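Local coordinates for protein glucanase (Clostridium thermocellum, PDB 5GXX) that probably hydrolyses internal beta-1,4-glucosidic bonds of cellulose, acting as a cellulosomal family 9 endoglucanase with an appended cellulose-binding module, at residues 201-206 with 253-258; 220-225 with 260-265; 463-468 with 552-557; 481-486 with 530-535. The protein carries 1 engineered substitution. One frame throughout, in Å; residues are numbered along the deposited sequence.

Contact 1 of 4, residues 201-206 with 253-258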
# COMPACT_ATOMS: atom_id res chain seq x y z
N LEU A 201 -25.41 -29.88 -37.34
CA LEU A 201 -26.62 -29.94 -38.18
C LEU A 201 -27.09 -31.37 -38.37
O LEU A 201 -28.30 -31.62 -38.34
CB LEU A 201 -26.44 -29.24 -39.54
CG LEU A 201 -26.14 -27.74 -39.49
CD1 LEU A 201 -25.91 -27.27 -40.94
CD2 LEU A 201 -27.29 -26.98 -38.83
N LEU A 202 -26.15 -32.29 -38.58
CA LEU A 202 -26.46 -33.72 -38.60
C LEU A 202 -27.16 -34.20 -37.33
O LEU A 202 -28.19 -34.88 -37.40
CB LEU A 202 -25.17 -34.53 -38.77
CG LEU A 202 -25.32 -36.06 -38.72
CD1 LEU A 202 -26.26 -36.58 -39.80
CD2 LEU A 202 -23.93 -36.68 -38.85
N TRP A 203 -26.56 -33.90 -36.19
CA TRP A 203 -27.06 -34.30 -34.87
C TRP A 203 -28.45 -33.73 -34.63
O TRP A 203 -29.36 -34.46 -34.25
CB TRP A 203 -26.04 -33.80 -33.84
CG TRP A 203 -26.25 -33.96 -32.36
CD1 TRP A 203 -26.31 -32.95 -31.46
CD2 TRP A 203 -26.29 -35.18 -31.59
NE1 TRP A 203 -26.41 -33.43 -30.17
CE2 TRP A 203 -26.40 -34.80 -30.22
CE3 TRP A 203 -26.23 -36.54 -31.91
CZ2 TRP A 203 -26.47 -35.74 -29.19
CZ3 TRP A 203 -26.32 -37.46 -30.87
CH2 TRP A 203 -26.43 -37.06 -29.54
N ALA A 204 -28.63 -32.44 -34.91
CA ALA A 204 -29.92 -31.83 -34.66
C ALA A 204 -31.01 -32.36 -35.60
O ALA A 204 -32.11 -32.69 -35.14
CB ALA A 204 -29.80 -30.31 -34.78
N SER A 205 -30.71 -32.45 -36.90
CA SER A 205 -31.69 -32.98 -37.86
C SER A 205 -32.06 -34.43 -37.55
O SER A 205 -33.22 -34.82 -37.70
CB SER A 205 -31.25 -32.80 -39.32
OG SER A 205 -30.00 -33.42 -39.60
N THR A 206 -31.09 -35.23 -37.09
CA THR A 206 -31.35 -36.62 -36.74
C THR A 206 -32.32 -36.70 -35.58
O THR A 206 -33.30 -37.45 -35.63
CB THR A 206 -30.02 -37.36 -36.41
OG1 THR A 206 -29.21 -37.38 -37.59
CG2 THR A 206 -30.27 -38.79 -35.93
N MET A 253 -24.25 -41.01 -36.25
CA MET A 253 -24.10 -42.15 -37.16
C MET A 253 -24.70 -43.42 -36.55
O MET A 253 -25.34 -44.23 -37.25
CB MET A 253 -22.62 -42.35 -37.54
CG MET A 253 -21.98 -41.19 -38.33
SD MET A 253 -22.69 -40.87 -39.97
CE MET A 253 -21.78 -42.05 -40.96
N ILE A 254 -24.51 -43.59 -35.24
CA ILE A 254 -25.10 -44.71 -34.52
C ILE A 254 -26.62 -44.65 -34.57
O ILE A 254 -27.27 -45.66 -34.86
CB ILE A 254 -24.54 -44.80 -33.08
CG1 ILE A 254 -23.10 -45.33 -33.15
CG2 ILE A 254 -25.42 -45.68 -32.19
CD1 ILE A 254 -22.34 -45.15 -31.85
N LEU A 255 -27.18 -43.46 -34.33
CA LEU A 255 -28.62 -43.28 -34.41
C LEU A 255 -29.13 -43.54 -35.82
O LEU A 255 -30.21 -44.11 -35.98
CB LEU A 255 -29.01 -41.86 -33.96
CG LEU A 255 -28.74 -41.52 -32.49
CD1 LEU A 255 -28.94 -40.02 -32.27
CD2 LEU A 255 -29.59 -42.35 -31.53
N LEU A 256 -28.38 -43.14 -36.84
CA LEU A 256 -28.80 -43.34 -38.23
C LEU A 256 -28.65 -44.77 -38.73
O LEU A 256 -29.37 -45.20 -39.63
CB LEU A 256 -28.04 -42.40 -39.16
CG LEU A 256 -28.47 -40.92 -39.19
CD1 LEU A 256 -27.70 -40.25 -40.31
CD2 LEU A 256 -29.97 -40.79 -39.46
N ALA A 257 -27.71 -45.51 -38.14
CA ALA A 257 -27.60 -46.95 -38.36
C ALA A 257 -28.86 -47.64 -37.86
O ALA A 257 -29.44 -48.45 -38.58
CB ALA A 257 -26.38 -47.52 -37.63
N ARG A 258 -29.29 -47.30 -36.65
CA ARG A 258 -30.53 -47.86 -36.12
C ARG A 258 -31.75 -47.43 -36.95
O ARG A 258 -32.60 -48.27 -37.28
CB ARG A 258 -30.67 -47.57 -34.62
CG ARG A 258 -31.87 -48.21 -33.95
CD ARG A 258 -31.78 -48.09 -32.44
NE ARG A 258 -31.86 -46.68 -32.03
CZ ARG A 258 -31.67 -46.24 -30.80
NH1 ARG A 258 -31.39 -47.08 -29.82
NH2 ARG A 258 -31.78 -44.94 -30.54

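Contact 2 of 4, residues 220-225 with 260-265. Engineered in segment 220-225: Thr225 (natural residue Ile).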
# COMPACT_ATOMS: atom_id res chain seq x y z
N LYS A 220 -32.34 -34.15 -44.91
CA LYS A 220 -31.35 -33.17 -44.46
C LYS A 220 -30.16 -33.87 -43.80
O LYS A 220 -29.00 -33.64 -44.16
CB LYS A 220 -32.00 -32.18 -43.48
CG LYS A 220 -32.88 -31.13 -44.13
CD LYS A 220 -32.04 -29.91 -44.48
CE LYS A 220 -32.84 -28.77 -45.09
NZ LYS A 220 -31.86 -27.72 -45.46
N ALA A 221 -30.45 -34.73 -42.83
CA ALA A 221 -29.39 -35.45 -42.10
C ALA A 221 -28.44 -36.14 -43.08
O ALA A 221 -27.22 -35.94 -43.03
CB ALA A 221 -30.01 -36.46 -41.14
N GLU A 222 -29.02 -36.93 -43.98
CA GLU A 222 -28.23 -37.70 -44.94
C GLU A 222 -27.43 -36.81 -45.90
O GLU A 222 -26.34 -37.18 -46.31
CB GLU A 222 -29.08 -38.75 -45.65
CG GLU A 222 -29.69 -39.74 -44.65
CD GLU A 222 -30.13 -41.05 -45.25
OE1 GLU A 222 -31.26 -41.09 -45.82
OE2 GLU A 222 -29.38 -42.04 -45.14
N SER A 223 -27.94 -35.61 -46.17
CA SER A 223 -27.26 -34.62 -47.00
C SER A 223 -26.01 -34.02 -46.36
O SER A 223 -25.15 -33.47 -47.05
CB SER A 223 -28.24 -33.51 -47.39
OG SER A 223 -28.27 -32.45 -46.44
N TYR A 224 -25.90 -34.10 -45.04
CA TYR A 224 -24.77 -33.51 -44.34
C TYR A 224 -23.55 -34.43 -44.28
O TYR A 224 -22.44 -33.95 -44.08
CB TYR A 224 -25.13 -33.09 -42.91
CG TYR A 224 -26.24 -32.08 -42.80
CD1 TYR A 224 -26.17 -30.85 -43.45
CD2 TYR A 224 -27.35 -32.33 -42.00
CE1 TYR A 224 -27.20 -29.92 -43.34
CE2 TYR A 224 -28.38 -31.40 -41.88
CZ TYR A 224 -28.30 -30.20 -42.56
OH TYR A 224 -29.33 -29.28 -42.42
N THR A 225 -23.76 -35.73 -44.45
CA THR A 225 -22.66 -36.68 -44.24
C THR A 225 -21.43 -36.45 -45.13
O THR A 225 -20.31 -36.54 -44.64
CB THR A 225 -23.08 -38.17 -44.23
OG1 THR A 225 -23.71 -38.52 -45.47
CG2 THR A 225 -24.05 -38.43 -43.09
N THR A 260 -32.15 -46.11 -40.27
CA THR A 260 -32.26 -46.48 -41.68
C THR A 260 -31.85 -47.93 -41.92
O THR A 260 -32.23 -48.52 -42.94
CB THR A 260 -31.40 -45.60 -42.60
OG1 THR A 260 -30.01 -45.88 -42.38
CG2 THR A 260 -31.68 -44.11 -42.37
N GLY A 261 -31.07 -48.47 -40.98
CA GLY A 261 -30.45 -49.78 -41.12
C GLY A 261 -29.41 -49.85 -42.22
O GLY A 261 -28.88 -50.92 -42.52
N LYS A 262 -29.11 -48.70 -42.83
CA LYS A 262 -28.15 -48.63 -43.93
C LYS A 262 -26.75 -49.05 -43.49
O LYS A 262 -26.30 -48.76 -42.37
CB LYS A 262 -28.11 -47.24 -44.56
CG LYS A 262 -29.30 -46.93 -45.47
CD LYS A 262 -29.45 -45.44 -45.70
CE LYS A 262 -28.64 -44.97 -46.89
NZ LYS A 262 -29.14 -43.65 -47.37
N GLU A 263 -26.07 -49.76 -44.39
CA GLU A 263 -24.77 -50.36 -44.11
C GLU A 263 -23.67 -49.32 -43.93
O GLU A 263 -22.75 -49.54 -43.14
CB GLU A 263 -24.43 -51.39 -45.19
CG GLU A 263 -23.01 -51.94 -45.17
CD GLU A 263 -22.72 -52.83 -43.97
OE1 GLU A 263 -23.64 -53.15 -43.18
OE2 GLU A 263 -21.53 -53.20 -43.83
N GLU A 264 -23.76 -48.20 -44.64
CA GLU A 264 -22.78 -47.12 -44.47
C GLU A 264 -22.66 -46.65 -43.02
O GLU A 264 -21.56 -46.33 -42.56
CB GLU A 264 -23.06 -45.95 -45.42
CG GLU A 264 -24.25 -45.10 -45.01
CD GLU A 264 -24.59 -44.05 -46.05
OE1 GLU A 264 -25.11 -44.42 -47.12
OE2 GLU A 264 -24.35 -42.85 -45.79
N TYR A 265 -23.77 -46.63 -42.29
CA TYR A 265 -23.79 -46.16 -40.91
C TYR A 265 -23.26 -47.24 -39.98
O TYR A 265 -22.62 -46.94 -38.97
CB TYR A 265 -25.19 -45.70 -40.49
CG TYR A 265 -25.72 -44.60 -41.38
CD1 TYR A 265 -25.02 -43.40 -41.50
CD2 TYR A 265 -26.89 -44.77 -42.11
CE1 TYR A 265 -25.47 -42.39 -42.32
CE2 TYR A 265 -27.35 -43.75 -42.96
CZ TYR A 265 -26.63 -42.57 -43.05
OH TYR A 265 -27.04 -41.54 -43.87
O HOH W 1 -25.36 -40.61 -45.76

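Contact 3 of 4, residues 463-468 with 552-557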
# COMPACT_ATOMS: atom_id res chain seq x y z
N ILE A 463 -9.19 -1.84 21.03
CA ILE A 463 -9.47 -3.13 20.39
C ILE A 463 -9.26 -3.01 18.88
O ILE A 463 -9.69 -2.04 18.27
CB ILE A 463 -10.94 -3.55 20.65
CG1 ILE A 463 -11.25 -3.73 22.15
CG2 ILE A 463 -11.29 -4.84 19.91
CD1 ILE A 463 -10.36 -4.71 22.86
N LYS A 464 -8.59 -4.00 18.30
CA LYS A 464 -8.63 -4.21 16.86
C LYS A 464 -9.65 -5.32 16.60
O LYS A 464 -9.54 -6.42 17.15
CB LYS A 464 -7.24 -4.58 16.31
CG LYS A 464 -7.24 -4.97 14.85
CD LYS A 464 -5.85 -5.44 14.45
CE LYS A 464 -5.80 -5.99 13.04
NZ LYS A 464 -4.39 -6.26 12.63
N ALA A 465 -10.65 -5.01 15.78
CA ALA A 465 -11.72 -5.98 15.51
C ALA A 465 -11.99 -6.15 14.02
O ALA A 465 -12.13 -5.18 13.29
CB ALA A 465 -12.98 -5.56 16.24
N LEU A 466 -12.08 -7.41 13.59
CA LEU A 466 -12.34 -7.74 12.20
C LEU A 466 -13.67 -8.48 12.14
O LEU A 466 -13.77 -9.60 12.64
CB LEU A 466 -11.24 -8.65 11.66
CG LEU A 466 -10.09 -7.92 10.95
CD1 LEU A 466 -9.28 -7.04 11.91
CD2 LEU A 466 -9.20 -8.98 10.29
N LEU A 467 -14.68 -7.85 11.55
CA LEU A 467 -15.97 -8.52 11.36
C LEU A 467 -15.90 -9.30 10.05
O LEU A 467 -15.73 -8.73 8.97
CB LEU A 467 -17.12 -7.51 11.33
CG LEU A 467 -18.50 -8.15 11.08
CD1 LEU A 467 -18.88 -9.19 12.13
CD2 LEU A 467 -19.58 -7.08 10.97
N ASN A 468 -16.02 -10.62 10.17
CA ASN A 468 -15.80 -11.58 9.09
C ASN A 468 -17.09 -12.05 8.42
O ASN A 468 -18.06 -12.38 9.09
CB ASN A 468 -15.08 -12.83 9.61
CG ASN A 468 -13.59 -12.64 9.80
OD1 ASN A 468 -12.79 -13.24 9.08
ND2 ASN A 468 -13.20 -11.86 10.80
N LEU A 552 -11.79 -2.47 12.24
CA LEU A 552 -11.96 -1.24 13.01
C LEU A 552 -11.04 -1.31 14.23
O LEU A 552 -10.90 -2.37 14.86
CB LEU A 552 -13.42 -1.13 13.47
CG LEU A 552 -13.81 0.13 14.25
CD1 LEU A 552 -13.72 1.37 13.41
CD2 LEU A 552 -15.24 -0.02 14.78
N GLN A 553 -10.41 -0.18 14.58
CA GLN A 553 -9.68 -0.06 15.84
C GLN A 553 -10.42 0.99 16.64
O GLN A 553 -10.53 2.13 16.22
CB GLN A 553 -8.21 0.32 15.63
CG GLN A 553 -7.38 -0.80 15.02
CD GLN A 553 -6.06 -0.34 14.45
OE1 GLN A 553 -5.44 0.60 14.95
NE2 GLN A 553 -5.60 -1.03 13.40
N PHE A 554 -10.96 0.58 17.78
CA PHE A 554 -11.68 1.53 18.62
C PHE A 554 -11.08 1.56 20.01
O PHE A 554 -10.53 0.56 20.48
CB PHE A 554 -13.18 1.25 18.64
CG PHE A 554 -13.56 -0.12 19.14
CD1 PHE A 554 -13.78 -0.34 20.49
CD2 PHE A 554 -13.75 -1.17 18.26
CE1 PHE A 554 -14.17 -1.59 20.96
CE2 PHE A 554 -14.12 -2.43 18.71
CZ PHE A 554 -14.34 -2.65 20.06
N ARG A 555 -11.16 2.73 20.63
CA ARG A 555 -10.65 2.94 21.98
C ARG A 555 -11.79 3.40 22.88
O ARG A 555 -12.58 4.26 22.49
CB ARG A 555 -9.54 4.00 21.93
CG ARG A 555 -8.88 4.28 23.27
CD ARG A 555 -7.83 5.41 23.18
NE ARG A 555 -6.72 5.02 22.32
CZ ARG A 555 -5.54 5.63 22.28
NH1 ARG A 555 -5.30 6.67 23.06
NH2 ARG A 555 -4.60 5.19 21.45
N ILE A 556 -11.86 2.81 24.07
CA ILE A 556 -12.81 3.22 25.10
C ILE A 556 -11.95 3.66 26.28
O ILE A 556 -11.17 2.88 26.81
CB ILE A 556 -13.74 2.04 25.46
CG1 ILE A 556 -14.45 1.52 24.20
CG2 ILE A 556 -14.75 2.45 26.54
CD1 ILE A 556 -14.94 0.08 24.29
N ALA A 557 -12.06 4.94 26.66
CA ALA A 557 -11.07 5.55 27.55
C ALA A 557 -11.71 6.33 28.69
O ALA A 557 -12.60 7.14 28.48
CB ALA A 557 -10.13 6.47 26.77

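Contact 4 of 4, residues 481-486 with 530-535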
# COMPACT_ATOMS: atom_id res chain seq x y z
N LEU A 481 -25.41 -5.82 9.35
CA LEU A 481 -24.46 -6.49 10.25
C LEU A 481 -24.07 -5.56 11.38
O LEU A 481 -23.83 -4.37 11.15
CB LEU A 481 -23.19 -6.91 9.51
CG LEU A 481 -23.29 -8.21 8.71
CD1 LEU A 481 -21.94 -8.39 8.01
CD2 LEU A 481 -23.64 -9.41 9.58
N SER A 482 -23.96 -6.11 12.59
CA SER A 482 -23.41 -5.37 13.73
C SER A 482 -22.78 -6.33 14.72
O SER A 482 -23.01 -7.55 14.68
CB SER A 482 -24.45 -4.49 14.44
OG SER A 482 -25.44 -5.28 15.09
N TYR A 483 -21.95 -5.79 15.59
CA TYR A 483 -21.48 -6.57 16.72
C TYR A 483 -21.39 -5.69 17.96
O TYR A 483 -21.31 -4.46 17.86
CB TYR A 483 -20.14 -7.26 16.41
CG TYR A 483 -18.97 -6.34 16.11
CD1 TYR A 483 -18.24 -5.78 17.16
CD2 TYR A 483 -18.59 -6.06 14.81
CE1 TYR A 483 -17.15 -4.97 16.90
CE2 TYR A 483 -17.48 -5.26 14.54
CZ TYR A 483 -16.78 -4.71 15.60
OH TYR A 483 -15.70 -3.89 15.36
N ASN A 484 -21.39 -6.33 19.12
CA ASN A 484 -21.38 -5.60 20.39
C ASN A 484 -20.12 -5.87 21.21
O ASN A 484 -19.61 -7.00 21.22
CB ASN A 484 -22.61 -5.97 21.21
CG ASN A 484 -23.92 -5.56 20.56
OD1 ASN A 484 -23.96 -4.76 19.62
ND2 ASN A 484 -25.03 -6.08 21.09
N TYR A 485 -19.63 -4.82 21.88
CA TYR A 485 -18.52 -4.94 22.83
C TYR A 485 -19.05 -4.58 24.22
O TYR A 485 -19.42 -3.43 24.46
CB TYR A 485 -17.35 -4.01 22.45
CG TYR A 485 -16.15 -4.21 23.35
CD1 TYR A 485 -16.01 -3.49 24.53
CD2 TYR A 485 -15.16 -5.14 23.02
CE1 TYR A 485 -14.92 -3.70 25.38
CE2 TYR A 485 -14.06 -5.34 23.85
CZ TYR A 485 -13.95 -4.63 25.02
OH TYR A 485 -12.84 -4.88 25.80
N TYR A 486 -19.09 -5.56 25.11
CA TYR A 486 -19.67 -5.41 26.44
C TYR A 486 -18.63 -5.19 27.53
O TYR A 486 -17.60 -5.86 27.57
CB TYR A 486 -20.47 -6.66 26.82
CG TYR A 486 -21.62 -7.01 25.92
CD1 TYR A 486 -22.88 -6.45 26.11
CD2 TYR A 486 -21.46 -7.93 24.89
CE1 TYR A 486 -23.96 -6.78 25.29
CE2 TYR A 486 -22.53 -8.27 24.07
CZ TYR A 486 -23.77 -7.69 24.28
OH TYR A 486 -24.81 -8.04 23.45
N ILE A 530 -21.10 -0.98 23.52
CA ILE A 530 -21.20 -0.24 22.27
C ILE A 530 -21.52 -1.26 21.19
O ILE A 530 -21.13 -2.43 21.28
CB ILE A 530 -19.94 0.58 21.92
CG1 ILE A 530 -18.69 -0.30 21.80
CG2 ILE A 530 -19.76 1.71 22.94
CD1 ILE A 530 -17.44 0.41 21.24
N LYS A 531 -22.29 -0.79 20.22
CA LYS A 531 -22.58 -1.58 19.03
C LYS A 531 -21.84 -0.91 17.88
O LYS A 531 -21.94 0.30 17.71
CB LYS A 531 -24.08 -1.57 18.73
CG LYS A 531 -24.41 -2.30 17.43
CD LYS A 531 -25.92 -2.35 17.18
CE LYS A 531 -26.62 -3.37 18.07
NZ LYS A 531 -26.04 -4.75 17.93
N ILE A 532 -21.16 -1.74 17.10
CA ILE A 532 -20.48 -1.33 15.86
C ILE A 532 -21.37 -1.84 14.73
O ILE A 532 -21.58 -3.05 14.63
CB ILE A 532 -19.07 -1.97 15.77
CG1 ILE A 532 -18.07 -1.44 16.83
CG2 ILE A 532 -18.46 -1.73 14.41
CD1 ILE A 532 -18.43 -1.70 18.28
N SER A 533 -21.91 -0.94 13.91
CA SER A 533 -22.83 -1.29 12.83
C SER A 533 -22.25 -0.94 11.46
O SER A 533 -21.78 0.18 11.26
CB SER A 533 -24.16 -0.54 12.98
OG SER A 533 -24.80 -0.91 14.19
N TYR A 534 -22.30 -1.87 10.51
CA TYR A 534 -21.90 -1.59 9.13
C TYR A 534 -23.17 -1.39 8.35
O TYR A 534 -24.01 -2.29 8.28
CB TYR A 534 -21.05 -2.71 8.54
CG TYR A 534 -19.67 -2.67 9.14
CD1 TYR A 534 -18.69 -1.83 8.62
CD2 TYR A 534 -19.37 -3.42 10.27
CE1 TYR A 534 -17.43 -1.76 9.20
CE2 TYR A 534 -18.11 -3.37 10.86
CZ TYR A 534 -17.15 -2.53 10.32
OH TYR A 534 -15.90 -2.48 10.89
N ILE A 535 -23.32 -0.19 7.82
CA ILE A 535 -24.59 0.24 7.24
C ILE A 535 -24.87 -0.54 5.96
O ILE A 535 -26.01 -0.97 5.73
CB ILE A 535 -24.58 1.76 6.96
CG1 ILE A 535 -24.46 2.59 8.25
CG2 ILE A 535 -25.78 2.16 6.11
CD1 ILE A 535 -25.43 2.25 9.36
O HOH W 2 -14.91 -4.27 12.78
O HOH W 3 -27.72 -5.53 20.12

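Contact 1 of 4, residues 201-206 with 253-258
Apolar contact carries most of this helix pair, and Leu202 and Leu256 make one end of it: their CD1 methyls meet at 4.0 Å. At the other end the six-membered part of the Trp203 indole reaches Leu255, with Trp203 CZ3 3.9 Å from Leu255 CD1; the methyl approaches obliquely. Thr206 fills the middle. With chi1 -63° placing OG1 beside the backbone N, CG2 of Thr206 faces helix 249-260, 3.9 Å from Leu255 CB and also touching Leu256 CD2.

The two short axes approach to 10.3 Å and their N-to-C directions differ by 39°, so helices 198-212 and 249-260 run roughly the same way, with helix 215-224 between them in sequence. Such an arrangement is consistent with the (alpha/alpha)6 barrel of glycoside hydrolase family 9, where alternate helices share a direction.

No hydrogen bond joins the two segments; Thr206 is satisfied within its own helix. Thr206 OG1 donates to Leu202 O at 2.7 Å, one turn back, while Thr206 N reaches the same oxygen from the opposite face of the carbonyl plane. The buried hydroxyl is therefore satisfied although across the contact Thr206 OG1 faces only carbon, with Leu256 CG at 4.0 Å. Trp203 is fixed from elsewhere: NE1 is hydrogen-bonded to Gln147 OE1, and its ring meets Trp207 and His243 edge-to-face. That side chain lies about 8 Å from a bound calcium ion, whose ligands include Asp199 and Glu200 on the same helix.

Contact 2 of 4, residues 220-225 with 260-265
Glu222 and Thr260, with CA atoms 10.2 Å apart, mark one end of a wide backbone gap, which is still 10.1 Å between the CA atoms of Thr225 and Tyr265. Residues 260-265 turn from one helix into the next: Gly261 leaves helical geometry with a phi of 66°, and Lys262 takes the N-cap position of helix 263-276. An ST turn braces the bend, Lys262 N donating to Thr260 OG1 at 3.0 Å; that hydroxyl is also hydrogen-bonded to Leu256 O, in the helix before.

Long side chains span the gap and converge on one oxygen. Glu222 OE2 accepts from Tyr265 OH at 2.7 Å through its anti lone pair, lying at the edge of the phenol ring in its plane. Glu222 OE2 also forms a salt bridge with Lys262 NZ at 2.8 Å, this donor standing 37° out of the carboxylate plane. Two donors from different directions thus limit rotation of the carboxylate, and would probably stabilise its negative charge. A water donates to Tyr265 OH and to Glu264 OE2, and bonds to OG1 of the engineered Thr225.

Both segments border contact 1's helices: Ala221 and Tyr224 pack on Ser205 of helix 198-212, and Tyr265 lies against Met253, Leu256 and Ala257 of helix 249-260.

Contact 3 of 4, residues 463-468 with 552-557
Ile463 and Phe554 leave the sheet together on the same face, and the ring turns so that one of its faces is under CB of Ile463. Ile463 CB sits 3.9 Å from the Phe554 ring centroid and 23° off the normal, a CH-pi contact displaced toward the rim, where Ile463 CB meets Phe554 CZ at 3.6 Å. The torsion of Phe554 explains the overlap: at chi1 59° its CG stands between the backbone N and the carbonyl carbon, which swings the ring across to the neighbouring strand instead of straight off its own. Of the Ile463 branches, CG1 is nearest CE1 of the ring, while CG2 is nearest CZ and then CE2. Ala465 CB comes obliquely to Phe554 CE2 at 4.1 Å.

On the other face of the sheet Lys464 and Gln553 also run alongside each other; Lys464 CB lies 4.0 Å from Gln553 CG. The amide of Gln553 continues past this contact to bond Glu551 through NE2.

The backbones enforce these pairings. Ile463 with Phe554 and Ala465 with Leu552 are antiparallel hydrogen-bonded pairs, flanking the non-hydrogen-bonded pair Lys464 with Gln553. Ile463 N reaches Phe554 O at 2.8 Å, and Ala465 N reaches Leu552 O at the same 2.8 Å; the return bonds complete both rings.

Strand 460-469 is bordered by strand 447-456 on its other edge. The face bearing Ile463, Ala465, Leu552 and Phe554 is turned to strands 481-488 and 527-534 of a second sheet, meeting Tyr485, Tyr483, Ile532 and Ile530, as in the beta-sandwich of cellulose-binding modules.

Contact 4 of 4, residues 481-486 with 530-535
Tyr483 presents one ring face to Ile532, whose CB stands 3.8 Å from the Tyr483 ring centroid and 18° off the normal, a CH-pi contact. Tyr483 CE2 comes to the edge of the Tyr534 ring, near its plane, 4.2 Å from Tyr534 CE2. A water lying in plane at the Tyr534 edge joins the two phenols, its oxygen 2.7 Å from Tyr483 OH and 2.8 Å from Tyr534 OH.

These aromatics stand on two antiparallel strands, 481-488 and 527-534, central and next to the edge in a five-stranded sheet of the cellulose-binding module. Five backbone bonds join the segments, among them Ile532 N to Tyr483 O at 2.8 Å. Tyr483 and Tyr485 lean on Ala465 and Ile463 of the opposing sheet, which places this face inside the sandwich.

The reverse face is polar. Bends at chi3 (-75°) and chi4 (-55°) fold the end of Lys531 back over strand 481-488, where Lys531 NZ donates to Asn484 OD1 at 2.7 Å and Ser482 OG at 3.0 Å. A water accepts from both NZ and Asn484 ND2. Asn484 ND2 also donates to Tyr486 OH at 3.1 Å; the donor Lys531 NZ at OD1 is what indicates the orientation of the amide. Lys531 also makes a cation-pi contact with Phe589.

From the N terminus, residues 201-206 open contact 1 and residues 220-225 open contact 2; contact 1 closes at 253-258 before contact 2 closes at 260-265, so the two loops cross. Their centres are 8 Å apart, and together they join four helices between 198 and 276 of the family 9 catalytic region. Both are finished long before 463-468 opens contact 3. Contact 4, from 481-486 to 530-535, nests within the loop that 552-557 closes. Contacts 3 and 4 pair strands in two facing sheets, with centres 10 Å apart. Contacts 1 and 3, by contrast, have centres about 67 Å apart, on opposite sides of the chain's centre.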